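Local coordinates for protein lovastatin nonaketide synthase, polyketide synthase component (Aspergillus terreus, PDB 7CPX) that builds, with its partner LovC, dihydromonacolin L from nine malonyl-CoA units as an iterative, multidomain polyketide synthase in lovastatin biosynthesis, at residues 518-522 with 544-548; 489-493 with 536-540; 483-488 with 928-933. The protein carries 2 engineered substitutions. All coordinates share one frame; numbering follows the deposited sequence.

Contacts 1 and 2 lie within the small alpha/beta linker that joins the ketosynthase to the malonyl transacylase. Contact 1 adds an edge strand, the short 546-547, to its three-stranded antiparallel sheet. Contact 2 packs two helices beside that sheet. Contact 3 joins helix 482-498 of the linker to segment 928-933, far later in the chain. The centres are close: about 14 Å between contacts 1 and 2, 13 Å between 1 and 3, and 12 Å between 2 and 3. Arg522 of contact 1 touches Met489 and Ala539 of contact 2. Leu485, in the helical segment of contact 3, packs on Val545 of contact 1. All three are away from the catalytic residues and the NADP pocket.

Contact 1 (518-522 with 544-548); sequences LPFRR and IVSSD
Arg521 and Ser546 form an antiparallel hydrogen-bonded pair. Ser546 N donates to Arg521 O at 2.8 Å, and Arg521 N donates back to Ser546 O. Asp548 N bonds Pro519 O at 2.8 Å. At the other end Arg522 has CG anti to the backbone N (chi1 179°) and bends at chi2, which brings NH1 to Ile544 O at 2.9 Å. NH1 lies in the plane of that carbonyl, but the oxygen is tilted 30° from the guanidinium plane. Ser547 OG sits 3.9 Å above the Phe520 ring plane, over its centre. Val545 CG2 meets the ring edge, 4.2 Å from Phe520 CD2. Arg521 NH1 is 2.8 Å from Asp548 O.

The second shell ties both segments to the fold. Phe520 and Arg522 bond through their backbones to Ala479 and Leu477, so strand 520-524 is the middle one of three. Ser546 OG, on the short, weakly bonded strand 546-547, bonds Glu896 O, and Glu896 also makes a long, weak ion pair with Arg522. Asp548 N lies 52° out of the Pro519 carbonyl plane, a less square bond than the in-plane one from Ser546 N. The Arg522 charge probably polarises the Ile544 carbonyl.

Contact 2 (489-493 with 536-540); sequences MEEML and LEDAI
Met489 turns CG to the side of its backbone N (chi1 -72°) and stays extended until it bends at chi3. These torsions carry SD to Ala539 CB, 3.6 Å away. Met489 CB meets Ile540 CG1 directly from the helix face, at 3.5 Å. Leu493 takes the other course, with CG anti to the backbone N (chi1 177°). Its CD2 then reaches across to Glu537 and lies 4.1 Å from Ile540 CD1. Leu536 touches both Met489 and Leu493, through different methyls. Its CD2 is 3.8 Å from Met489 CB, while its CD1 meets Met492 CG at 3.9 Å and also nears the backbone of Leu493.

Segments 489-493 and 536-540 run nearly antiparallel, 158° between their directions, with axes 9.7 Å apart. They belong to the alpha/beta linker between ketosynthase and transacylase. Leu536 and Ala539 also rest on Ile524 of strand 520-524. Leu477 of strand 475-479 meets Met489, Met492 and Leu536, so the helix pair lies against the sheet.

Two glutamates border the apolar seam on its more exposed side. Both bend at chi2, and each carboxylate comes up to one side chain of the other helix. Glu490 crosses Ile540 obliquely, with its carboxylate by CG2 and CD1. Glu537 crosses Leu493 at about a right angle, with its carboxylate by CD2. Glu490 OE1 and Glu537 OE1 are 5.4 Å apart, and these like charges probably repel each other mildly.

Contact 3 (483-488 with 928-933); sequences RSLKIM and YPWDRS
Pro929 packs its ring against one side of helix 482-498, between Ile487 and Met488. This is the tight part of the contact. Ile487 CG2 lies against Pro929 CB, and the two side chains slide past each other in opposite directions. Pro929 CG also lies 3.4 Å from Ser484 O. Pro929 is the centre of an inverse gamma turn closed by a weak bond, and its own CD sits 3.7 Å above one face of the Tyr928 ring.

Met488 SD makes a Met-aromatic contact with Tyr928. The sulfur is 4.8 Å from the ring centroid and comes in obliquely, 55° off the ring normal. At the far end of the ring, Tyr928 OH adjoins Ser484 CB and is hydrogen-bonded to Lys480 N. Ser484 OG bonds Ser481 OG, so both polar ends have partners in the turn leading into the helix. On the other side of the segment, Trp930 packs edge-to-face with Phe84 and bonds Glu108 in the ketosynthase.

The outer side is polar and less well defined. Arg483 has CG anti to the backbone N (chi1 174°) and stays extended, which carries the guanidinium out to Asp931 and Ser933. NH1 is modelled in a hydrogen bond to Asp931 O at 3.1 Å and in a salt bridge to OD1, but the atoms are too crowded for either to be firm. Ser933 OG lies over one guanidinium face, and Ile487 CD1 is 3.6 Å above the opposite one. Ser933 N bonds Asp931 OD2 weakly.

The segment resembles the post-acyltransferase linker of related synthases, which returns to the ketosynthase. Apolar packing by Pro929 and Tyr928 joins it to the helix, and the opposite charges of Arg483 and Asp931 probably add an attraction at the exposed margin.

Contact 1 (518-522 with 544-548)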
ATOM      1  N   LEU A 518     -44.013 -24.994 -14.313  1.00106.22           N
ATOM      2  CA  LEU A 518     -42.732 -24.468 -14.753  1.00106.22           C
ATOM      3  C   LEU A 518     -42.348 -25.098 -16.081  1.00106.22           C
ATOM      4  O   LEU A 518     -42.856 -26.165 -16.443  1.00106.22           O
ATOM      5  CB  LEU A 518     -41.651 -24.734 -13.696  1.00106.22           C
ATOM      6  CG  LEU A 518     -41.954 -24.075 -12.346  1.00106.22           C
ATOM      7  CD1 LEU A 518     -40.966 -24.501 -11.281  1.00106.22           C
ATOM      8  CD2 LEU A 518     -41.957 -22.564 -12.476  1.00106.22           C
ATOM      9  N   PRO A 519     -41.452 -24.451 -16.845  1.00109.80           N
ATOM     10  CA  PRO A 519     -41.175 -24.898 -18.218  1.00109.80           C
ATOM     11  C   PRO A 519     -40.935 -26.394 -18.350  1.00109.80           C
ATOM     12  O   PRO A 519     -41.648 -27.071 -19.098  1.00109.80           O
ATOM     13  CB  PRO A 519     -39.922 -24.100 -18.593  1.00109.80           C
ATOM     14  CG  PRO A 519     -40.015 -22.864 -17.780  1.00109.80           C
ATOM     15  CD  PRO A 519     -40.647 -23.273 -16.480  1.00109.80           C
ATOM     16  N   PHE A 520     -39.945 -26.925 -17.639  1.00111.53           N
ATOM     17  CA  PHE A 520     -39.661 -28.352 -17.700  1.00111.53           C
ATOM     18  C   PHE A 520     -40.691 -29.094 -16.860  1.00111.53           C
ATOM     19  O   PHE A 520     -40.830 -28.828 -15.663  1.00111.53           O
ATOM     20  CB  PHE A 520     -38.242 -28.641 -17.216  1.00111.53           C
ATOM     21  CG  PHE A 520     -37.177 -28.106 -18.126  1.00111.53           C
ATOM     22  CD1 PHE A 520     -36.757 -26.793 -18.024  1.00111.53           C
ATOM     23  CD2 PHE A 520     -36.601 -28.915 -19.089  1.00111.53           C
ATOM     24  CE1 PHE A 520     -35.780 -26.296 -18.863  1.00111.53           C
ATOM     25  CE2 PHE A 520     -35.622 -28.425 -19.930  1.00111.53           C
ATOM     26  CZ  PHE A 520     -35.210 -27.114 -19.817  1.00111.53           C
ATOM     27  N   ARG A 521     -41.411 -30.018 -17.485  1.00120.12           N
ATOM     28  CA  ARG A 521     -42.533 -30.697 -16.860  1.00120.12           C
ATOM     29  C   ARG A 521     -42.338 -32.204 -16.915  1.00120.12           C
ATOM     30  O   ARG A 521     -41.750 -32.737 -17.860  1.00120.12           O
ATOM     31  CB  ARG A 521     -43.852 -30.342 -17.554  1.00120.12           C
ATOM     32  CG  ARG A 521     -44.220 -28.872 -17.519  1.00120.12           C
ATOM     33  CD  ARG A 521     -45.411 -28.600 -18.424  1.00120.12           C
ATOM     34  NE  ARG A 521     -45.878 -27.223 -18.339  1.00120.12           N
ATOM     35  CZ  ARG A 521     -45.360 -26.211 -19.020  1.00120.12           C
ATOM     36  NH1 ARG A 521     -44.334 -26.379 -19.838  1.00120.12           N
ATOM     37  NH2 ARG A 521     -45.883 -24.997 -18.877  1.00120.12           N
ATOM     38  N   ARG A 522     -42.841 -32.887 -15.891  1.00124.78           N
ATOM     39  CA  ARG A 522     -42.966 -34.333 -15.914  1.00124.78           C
ATOM     40  C   ARG A 522     -44.202 -34.721 -15.121  1.00124.78           C
ATOM     41  O   ARG A 522     -44.640 -33.996 -14.224  1.00124.78           O
ATOM     42  CB  ARG A 522     -41.723 -35.035 -15.345  1.00124.78           C
ATOM     43  CG  ARG A 522     -41.811 -36.563 -15.320  1.00124.78           C
ATOM     44  CD  ARG A 522     -42.038 -37.155 -16.710  1.00124.78           C
ATOM     45  NE  ARG A 522     -42.434 -38.557 -16.657  1.00124.78           N
ATOM     46  CZ  ARG A 522     -41.623 -39.587 -16.864  1.00124.78           C
ATOM     47  NH1 ARG A 522     -40.341 -39.418 -17.145  1.00124.78           N
ATOM     48  NH2 ARG A 522     -42.112 -40.822 -16.788  1.00124.78           N
ATOM     49  N   ILE A 544     -36.697 -38.461 -19.156  1.00125.91           N
ATOM     50  CA  ILE A 544     -37.478 -37.878 -20.241  1.00125.91           C
ATOM     51  C   ILE A 544     -38.487 -36.910 -19.639  1.00125.91           C
ATOM     52  O   ILE A 544     -39.303 -37.295 -18.795  1.00125.91           O
ATOM     53  CB  ILE A 544     -38.182 -38.969 -21.064  1.00125.91           C
ATOM     54  CG1 ILE A 544     -37.151 -39.936 -21.653  1.00125.91           C
ATOM     55  CG2 ILE A 544     -39.021 -38.339 -22.167  1.00125.91           C
ATOM     56  CD1 ILE A 544     -37.752 -41.195 -22.241  1.00125.91           C
ATOM     57  N   VAL A 545     -38.433 -35.649 -20.074  1.00120.42           N
ATOM     58  CA  VAL A 545     -39.313 -34.606 -19.566  1.00120.42           C
ATOM     59  C   VAL A 545     -39.739 -33.708 -20.719  1.00120.42           C
ATOM     60  O   VAL A 545     -39.101 -33.664 -21.773  1.00120.42           O
ATOM     61  CB  VAL A 545     -38.639 -33.764 -18.459  1.00120.42           C
ATOM     62  CG1 VAL A 545     -38.196 -34.655 -17.311  1.00120.42           C
ATOM     63  CG2 VAL A 545     -37.456 -32.993 -19.024  1.00120.42           C
ATOM     64  N   SER A 546     -40.831 -32.985 -20.501  1.00123.05           N
ATOM     65  CA  SER A 546     -41.360 -32.039 -21.472  1.00123.05           C
ATOM     66  C   SER A 546     -40.993 -30.618 -21.068  1.00123.05           C
ATOM     67  O   SER A 546     -40.956 -30.279 -19.882  1.00123.05           O
ATOM     68  CB  SER A 546     -42.879 -32.169 -21.589  1.00123.05           C
ATOM     69  OG  SER A 546     -43.395 -31.241 -22.527  1.00123.05           O
ATOM     70  N   SER A 547     -40.724 -29.784 -22.070  1.00114.97           N
ATOM     71  CA  SER A 547     -40.298 -28.409 -21.855  1.00114.97           C
ATOM     72  C   SER A 547     -41.263 -27.455 -22.541  1.00114.97           C
ATOM     73  O   SER A 547     -41.704 -27.703 -23.667  1.00114.97           O
ATOM     74  CB  SER A 547     -38.881 -28.181 -22.387  1.00114.97           C
ATOM     75  OG  SER A 547     -38.476 -26.837 -22.187  1.00114.97           O
ATOM     76  N   ASP A 548     -41.581 -26.360 -21.855  1.00114.47           N
ATOM     77  CA  ASP A 548     -42.465 -25.334 -22.395  1.00114.47           C
ATOM     78  C   ASP A 548     -43.788 -25.934 -22.857  1.00114.47           C
ATOM     79  O   ASP A 548     -44.859 -25.463 -22.475  1.00114.47           O
ATOM     80  CB  ASP A 548     -41.786 -24.602 -23.553  1.00114.47           C
ATOM     81  CG  ASP A 548     -40.498 -23.921 -23.137  1.00114.47           C
ATOM     82  OD1 ASP A 548     -40.411 -23.472 -21.975  1.00114.47           O
ATOM     83  OD2 ASP A 548     -39.573 -23.836 -23.971  1.00114.47           O
TER

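Contact 2 (489-493 with 536-540)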
ATOM      1  N   MET A 489     -38.067 -34.989  -8.699  1.00120.10           N
ATOM      2  CA  MET A 489     -38.550 -36.365  -8.715  1.00120.10           C
ATOM      3  C   MET A 489     -37.889 -37.183  -7.614  1.00120.10           C
ATOM      4  O   MET A 489     -38.557 -37.952  -6.912  1.00120.10           O
ATOM      5  CB  MET A 489     -38.297 -36.996 -10.083  1.00120.10           C
ATOM      6  CG  MET A 489     -39.203 -36.463 -11.182  1.00120.10           C
ATOM      7  SD  MET A 489     -39.079 -37.379 -12.731  1.00120.10           S
ATOM      8  CE  MET A 489     -37.423 -36.951 -13.257  1.00120.10           C
ATOM      9  N   GLU A 490     -36.577 -37.018  -7.439  1.00120.07           N
ATOM     10  CA  GLU A 490     -35.875 -37.732  -6.375  1.00120.07           C
ATOM     11  C   GLU A 490     -36.429 -37.352  -5.005  1.00120.07           C
ATOM     12  O   GLU A 490     -36.705 -38.219  -4.165  1.00120.07           O
ATOM     13  CB  GLU A 490     -34.378 -37.429  -6.444  1.00120.07           C
ATOM     14  CG  GLU A 490     -33.680 -37.956  -7.685  1.00120.07           C
ATOM     15  CD  GLU A 490     -33.385 -39.441  -7.601  1.00120.07           C
ATOM     16  OE1 GLU A 490     -34.012 -40.128  -6.769  1.00120.07           O
ATOM     17  OE2 GLU A 490     -32.518 -39.918  -8.364  1.00120.07           O
ATOM     18  N   GLU A 491     -36.599 -36.050  -4.766  1.00118.62           N
ATOM     19  CA  GLU A 491     -37.083 -35.588  -3.471  1.00118.62           C
ATOM     20  C   GLU A 491     -38.510 -36.052  -3.221  1.00118.62           C
ATOM     21  O   GLU A 491     -38.865 -36.390  -2.090  1.00118.62           O
ATOM     22  CB  GLU A 491     -36.996 -34.064  -3.389  1.00118.62           C
ATOM     23  CG  GLU A 491     -35.987 -33.550  -2.374  1.00118.62           C
ATOM     24  CD  GLU A 491     -36.395 -33.836  -0.940  1.00118.62           C
ATOM     25  OE1 GLU A 491     -37.107 -34.834  -0.705  1.00118.62           O
ATOM     26  OE2 GLU A 491     -36.004 -33.055  -0.046  1.00118.62           O
ATOM     27  N   MET A 492     -39.344 -36.070  -4.261  1.00120.20           N
ATOM     28  CA  MET A 492     -40.716 -36.532  -4.099  1.00120.20           C
ATOM     29  C   MET A 492     -40.760 -38.027  -3.822  1.00120.20           C
ATOM     30  O   MET A 492     -41.594 -38.493  -3.040  1.00120.20           O
ATOM     31  CB  MET A 492     -41.531 -36.194  -5.346  1.00120.20           C
ATOM     32  CG  MET A 492     -43.002 -36.565  -5.247  1.00120.20           C
ATOM     33  SD  MET A 492     -43.844 -35.776  -3.861  1.00120.20           S
ATOM     34  CE  MET A 492     -43.643 -34.048  -4.281  1.00120.20           C
ATOM     35  N   LEU A 493     -39.876 -38.797  -4.457  1.00125.23           N
ATOM     36  CA  LEU A 493     -39.786 -40.219  -4.147  1.00125.23           C
ATOM     37  C   LEU A 493     -39.393 -40.428  -2.690  1.00125.23           C
ATOM     38  O   LEU A 493     -39.993 -41.246  -1.978  1.00125.23           O
ATOM     39  CB  LEU A 493     -38.778 -40.890  -5.080  1.00125.23           C
ATOM     40  CG  LEU A 493     -38.509 -42.376  -4.845  1.00125.23           C
ATOM     41  CD1 LEU A 493     -39.760 -43.199  -5.099  1.00125.23           C
ATOM     42  CD2 LEU A 493     -37.367 -42.843  -5.727  1.00125.23           C
ATOM     43  N   LEU A 536     -42.273 -43.082 -10.397  1.00128.00           N
ATOM     44  CA  LEU A 536     -41.269 -42.052 -10.159  1.00128.00           C
ATOM     45  C   LEU A 536     -39.866 -42.595 -10.382  1.00128.00           C
ATOM     46  O   LEU A 536     -39.008 -41.910 -10.948  1.00128.00           O
ATOM     47  CB  LEU A 536     -41.403 -41.502  -8.740  1.00128.00           C
ATOM     48  CG  LEU A 536     -42.195 -40.205  -8.580  1.00128.00           C
ATOM     49  CD1 LEU A 536     -42.493 -39.947  -7.116  1.00128.00           C
ATOM     50  CD2 LEU A 536     -41.432 -39.035  -9.176  1.00128.00           C
ATOM     51  N   GLU A 537     -39.609 -43.821  -9.924  1.00128.54           N
ATOM     52  CA  GLU A 537     -38.318 -44.450 -10.184  1.00128.54           C
ATOM     53  C   GLU A 537     -38.071 -44.567 -11.683  1.00128.54           C
ATOM     54  O   GLU A 537     -36.974 -44.268 -12.175  1.00128.54           O
ATOM     55  CB  GLU A 537     -38.268 -45.830  -9.529  1.00128.54           C
ATOM     56  CG  GLU A 537     -38.250 -45.810  -8.012  1.00128.54           C
ATOM     57  CD  GLU A 537     -36.872 -45.523  -7.450  1.00128.54           C
ATOM     58  OE1 GLU A 537     -36.045 -44.932  -8.175  1.00128.54           O
ATOM     59  OE2 GLU A 537     -36.615 -45.896  -6.287  1.00128.54           O
ATOM     60  N   ASP A 538     -39.090 -45.003 -12.423  1.00130.83           N
ATOM     61  CA  ASP A 538     -38.951 -45.141 -13.869  1.00130.83           C
ATOM     62  C   ASP A 538     -38.671 -43.796 -14.524  1.00130.83           C
ATOM     63  O   ASP A 538     -37.820 -43.694 -15.414  1.00130.83           O
ATOM     64  CB  ASP A 538     -40.213 -45.769 -14.457  1.00130.83           C
ATOM     65  CG  ASP A 538     -40.517 -47.132 -13.867  1.00130.83           C
ATOM     66  OD1 ASP A 538     -39.564 -47.838 -13.479  1.00130.83           O
ATOM     67  OD2 ASP A 538     -41.709 -47.495 -13.792  1.00130.83           O
ATOM     68  N   ALA A 539     -39.381 -42.750 -14.097  1.00126.73           N
ATOM     69  CA  ALA A 539     -39.162 -41.423 -14.665  1.00126.73           C
ATOM     70  C   ALA A 539     -37.761 -40.918 -14.351  1.00126.73           C
ATOM     71  O   ALA A 539     -37.094 -40.332 -15.213  1.00126.73           O
ATOM     72  CB  ALA A 539     -40.211 -40.447 -14.135  1.00126.73           C
ATOM     73  N   ILE A 540     -37.298 -41.132 -13.119  1.00124.06           N
ATOM     74  CA  ILE A 540     -35.958 -40.701 -12.738  1.00124.06           C
ATOM     75  C   ILE A 540     -34.917 -41.402 -13.594  1.00124.06           C
ATOM     76  O   ILE A 540     -33.975 -40.775 -14.094  1.00124.06           O
ATOM     77  CB  ILE A 540     -35.725 -40.961 -11.238  1.00124.06           C
ATOM     78  CG1 ILE A 540     -36.610 -40.038 -10.397  1.00124.06           C
ATOM     79  CG2 ILE A 540     -34.261 -40.761 -10.887  1.00124.06           C
ATOM     80  CD1 ILE A 540     -36.723 -40.453  -8.947  1.00124.06           C
TER

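Contact 3 (483-488 with 928-933)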
ATOM      1  N   ARG A 483     -32.589 -30.585 -14.776  1.00107.69           N
ATOM      2  CA  ARG A 483     -31.851 -31.024 -13.596  1.00107.69           C
ATOM      3  C   ARG A 483     -32.673 -30.796 -12.335  1.00107.69           C
ATOM      4  O   ARG A 483     -32.783 -31.682 -11.475  1.00107.69           O
ATOM      5  CB  ARG A 483     -30.518 -30.281 -13.512  1.00107.69           C
ATOM      6  CG  ARG A 483     -29.721 -30.556 -12.247  1.00107.69           C
ATOM      7  CD  ARG A 483     -28.422 -29.771 -12.236  1.00107.69           C
ATOM      8  NE  ARG A 483     -27.652 -30.004 -11.019  1.00107.69           N
ATOM      9  CZ  ARG A 483     -27.857 -29.376  -9.869  1.00107.69           C
ATOM     10  NH1 ARG A 483     -28.815 -28.474  -9.733  1.00107.69           N
ATOM     11  NH2 ARG A 483     -27.082 -29.662  -8.826  1.00107.69           N
ATOM     12  N   SER A 484     -33.266 -29.607 -12.211  1.00108.03           N
ATOM     13  CA  SER A 484     -34.126 -29.326 -11.070  1.00108.03           C
ATOM     14  C   SER A 484     -35.338 -30.244 -11.057  1.00108.03           C
ATOM     15  O   SER A 484     -35.784 -30.662  -9.987  1.00108.03           O
ATOM     16  CB  SER A 484     -34.562 -27.863 -11.091  1.00108.03           C
ATOM     17  OG  SER A 484     -33.456 -27.001 -10.900  1.00108.03           O
ATOM     18  N   LEU A 485     -35.882 -30.571 -12.230  1.00114.14           N
ATOM     19  CA  LEU A 485     -37.022 -31.481 -12.286  1.00114.14           C
ATOM     20  C   LEU A 485     -36.635 -32.882 -11.828  1.00114.14           C
ATOM     21  O   LEU A 485     -37.405 -33.551 -11.127  1.00114.14           O
ATOM     22  CB  LEU A 485     -37.589 -31.513 -13.704  1.00114.14           C
ATOM     23  CG  LEU A 485     -38.807 -32.406 -13.947  1.00114.14           C
ATOM     24  CD1 LEU A 485     -39.871 -32.188 -12.886  1.00114.14           C
ATOM     25  CD2 LEU A 485     -39.374 -32.132 -15.328  1.00114.14           C
ATOM     26  N   LYS A 486     -35.448 -33.351 -12.219  1.00115.63           N
ATOM     27  CA  LYS A 486     -34.983 -34.655 -11.761  1.00115.63           C
ATOM     28  C   LYS A 486     -34.763 -34.660 -10.255  1.00115.63           C
ATOM     29  O   LYS A 486     -35.097 -35.636  -9.570  1.00115.63           O
ATOM     30  CB  LYS A 486     -33.698 -35.039 -12.493  1.00115.63           C
ATOM     31  CG  LYS A 486     -33.185 -36.427 -12.155  1.00115.63           C
ATOM     32  CD  LYS A 486     -31.992 -36.800 -13.017  1.00115.63           C
ATOM     33  CE  LYS A 486     -31.520 -38.216 -12.733  1.00115.63           C
ATOM     34  NZ  LYS A 486     -30.380 -38.611 -13.604  1.00115.63           N
ATOM     35  N   ILE A 487     -34.197 -33.577  -9.719  1.00109.43           N
ATOM     36  CA  ILE A 487     -34.022 -33.489  -8.273  1.00109.43           C
ATOM     37  C   ILE A 487     -35.380 -33.453  -7.584  1.00109.43           C
ATOM     38  O   ILE A 487     -35.553 -34.002  -6.491  1.00109.43           O
ATOM     39  CB  ILE A 487     -33.163 -32.265  -7.903  1.00109.43           C
ATOM     40  CG1 ILE A 487     -31.796 -32.349  -8.582  1.00109.43           C
ATOM     41  CG2 ILE A 487     -32.972 -32.202  -6.399  1.00109.43           C
ATOM     42  CD1 ILE A 487     -31.014 -31.053  -8.545  1.00109.43           C
ATOM     43  N   MET A 488     -36.364 -32.803  -8.211  1.00111.15           N
ATOM     44  CA  MET A 488     -37.719 -32.809  -7.669  1.00111.15           C
ATOM     45  C   MET A 488     -38.285 -34.218  -7.634  1.00111.15           C
ATOM     46  O   MET A 488     -38.936 -34.607  -6.661  1.00111.15           O
ATOM     47  CB  MET A 488     -38.627 -31.905  -8.499  1.00111.15           C
ATOM     48  CG  MET A 488     -38.479 -30.435  -8.198  1.00111.15           C
ATOM     49  SD  MET A 488     -39.697 -29.416  -9.042  1.00111.15           S
ATOM     50  CE  MET A 488     -41.173 -29.810  -8.109  1.00111.15           C
ATOM     51  N   TYR A 928     -38.756 -26.504  -3.358  1.00 96.08           N
ATOM     52  CA  TYR A 928     -38.156 -26.572  -4.680  1.00 96.08           C
ATOM     53  C   TYR A 928     -36.656 -26.825  -4.553  1.00 96.08           C
ATOM     54  O   TYR A 928     -35.977 -26.127  -3.787  1.00 96.08           O
ATOM     55  CB  TYR A 928     -38.411 -25.281  -5.453  1.00 96.08           C
ATOM     56  CG  TYR A 928     -37.831 -25.291  -6.849  1.00 96.08           C
ATOM     57  CD1 TYR A 928     -38.568 -25.761  -7.924  1.00 96.08           C
ATOM     58  CD2 TYR A 928     -36.545 -24.833  -7.091  1.00 96.08           C
ATOM     59  CE1 TYR A 928     -38.043 -25.774  -9.197  1.00 96.08           C
ATOM     60  CE2 TYR A 928     -36.011 -24.842  -8.361  1.00 96.08           C
ATOM     61  CZ  TYR A 928     -36.763 -25.314  -9.412  1.00 96.08           C
ATOM     62  OH  TYR A 928     -36.230 -25.321 -10.681  1.00 96.08           O
ATOM     63  N   PRO A 929     -36.104 -27.804  -5.273  1.00100.35           N
ATOM     64  CA  PRO A 929     -34.664 -28.064  -5.186  1.00100.35           C
ATOM     65  C   PRO A 929     -33.850 -27.054  -5.973  1.00100.35           C
ATOM     66  O   PRO A 929     -33.510 -27.287  -7.138  1.00100.35           O
ATOM     67  CB  PRO A 929     -34.533 -29.472  -5.770  1.00100.35           C
ATOM     68  CG  PRO A 929     -35.633 -29.547  -6.758  1.00100.35           C
ATOM     69  CD  PRO A 929     -36.772 -28.754  -6.177  1.00100.35           C
ATOM     70  N   TRP A 930     -33.545 -25.924  -5.345  1.00 90.20           N
ATOM     71  CA  TRP A 930     -32.821 -24.865  -6.030  1.00 90.20           C
ATOM     72  C   TRP A 930     -31.500 -25.395  -6.569  1.00 90.20           C
ATOM     73  O   TRP A 930     -30.805 -26.171  -5.908  1.00 90.20           O
ATOM     74  CB  TRP A 930     -32.591 -23.695  -5.080  1.00 90.20           C
ATOM     75  CG  TRP A 930     -33.852 -23.247  -4.421  1.00 90.20           C
ATOM     76  CD1 TRP A 930     -34.256 -23.531  -3.154  1.00 90.20           C
ATOM     77  CD2 TRP A 930     -34.890 -22.456  -5.005  1.00 90.20           C
ATOM     78  NE1 TRP A 930     -35.477 -22.955  -2.904  1.00 90.20           N
ATOM     79  CE2 TRP A 930     -35.889 -22.290  -4.028  1.00 90.20           C
ATOM     80  CE3 TRP A 930     -35.068 -21.867  -6.258  1.00 90.20           C
ATOM     81  CZ2 TRP A 930     -37.048 -21.559  -4.265  1.00 90.20           C
ATOM     82  CZ3 TRP A 930     -36.218 -21.144  -6.491  1.00 90.20           C
ATOM     83  CH2 TRP A 930     -37.193 -20.995  -5.501  1.00 90.20           C
ATOM     84  N   ASP A 931     -31.161 -24.969  -7.788  1.00 96.43           N
ATOM     85  CA  ASP A 931     -30.036 -25.565  -8.502  1.00 96.43           C
ATOM     86  C   ASP A 931     -28.762 -25.518  -7.668  1.00 96.43           C
ATOM     87  O   ASP A 931     -28.101 -26.543  -7.465  1.00 96.43           O
ATOM     88  CB  ASP A 931     -29.839 -24.840  -9.834  1.00 96.43           C
ATOM     89  CG  ASP A 931     -28.741 -25.455 -10.674  1.00 96.43           C
ATOM     90  OD1 ASP A 931     -28.886 -26.626 -11.079  1.00 96.43           O
ATOM     91  OD2 ASP A 931     -27.735 -24.763 -10.934  1.00 96.43           O
ATOM     92  N   ARG A 932     -28.401 -24.337  -7.176  1.00 91.28           N
ATOM     93  CA  ARG A 932     -27.242 -24.135  -6.312  1.00 91.28           C
ATOM     94  C   ARG A 932     -25.935 -24.594  -6.950  1.00 91.28           C
ATOM     95  O   ARG A 932     -24.907 -24.653  -6.265  1.00 91.28           O
ATOM     96  CB  ARG A 932     -27.428 -24.843  -4.964  1.00 91.28           C
ATOM     97  CG  ARG A 932     -28.507 -24.233  -4.086  1.00 91.28           C
ATOM     98  CD  ARG A 932     -28.409 -24.744  -2.658  1.00 91.28           C
ATOM     99  NE  ARG A 932     -29.419 -24.149  -1.788  1.00 91.28           N
ATOM    100  CZ  ARG A 932     -30.610 -24.678  -1.541  1.00 91.28           C
ATOM    101  NH1 ARG A 932     -30.990 -25.821  -2.089  1.00 91.28           N
ATOM    102  NH2 ARG A 932     -31.443 -24.043  -0.721  1.00 91.28           N
ATOM    103  N   SER A 933     -25.941 -24.920  -8.244  1.00 94.98           N
ATOM    104  CA  SER A 933     -24.731 -25.434  -8.877  1.00 94.98           C
ATOM    105  C   SER A 933     -23.642 -24.370  -8.938  1.00 94.98           C
ATOM    106  O   SER A 933     -22.470 -24.659  -8.667  1.00 94.98           O
ATOM    107  CB  SER A 933     -25.051 -25.949 -10.278  1.00 94.98           C
ATOM    108  OG  SER A 933     -26.025 -26.977 -10.231  1.00 94.98           O
TER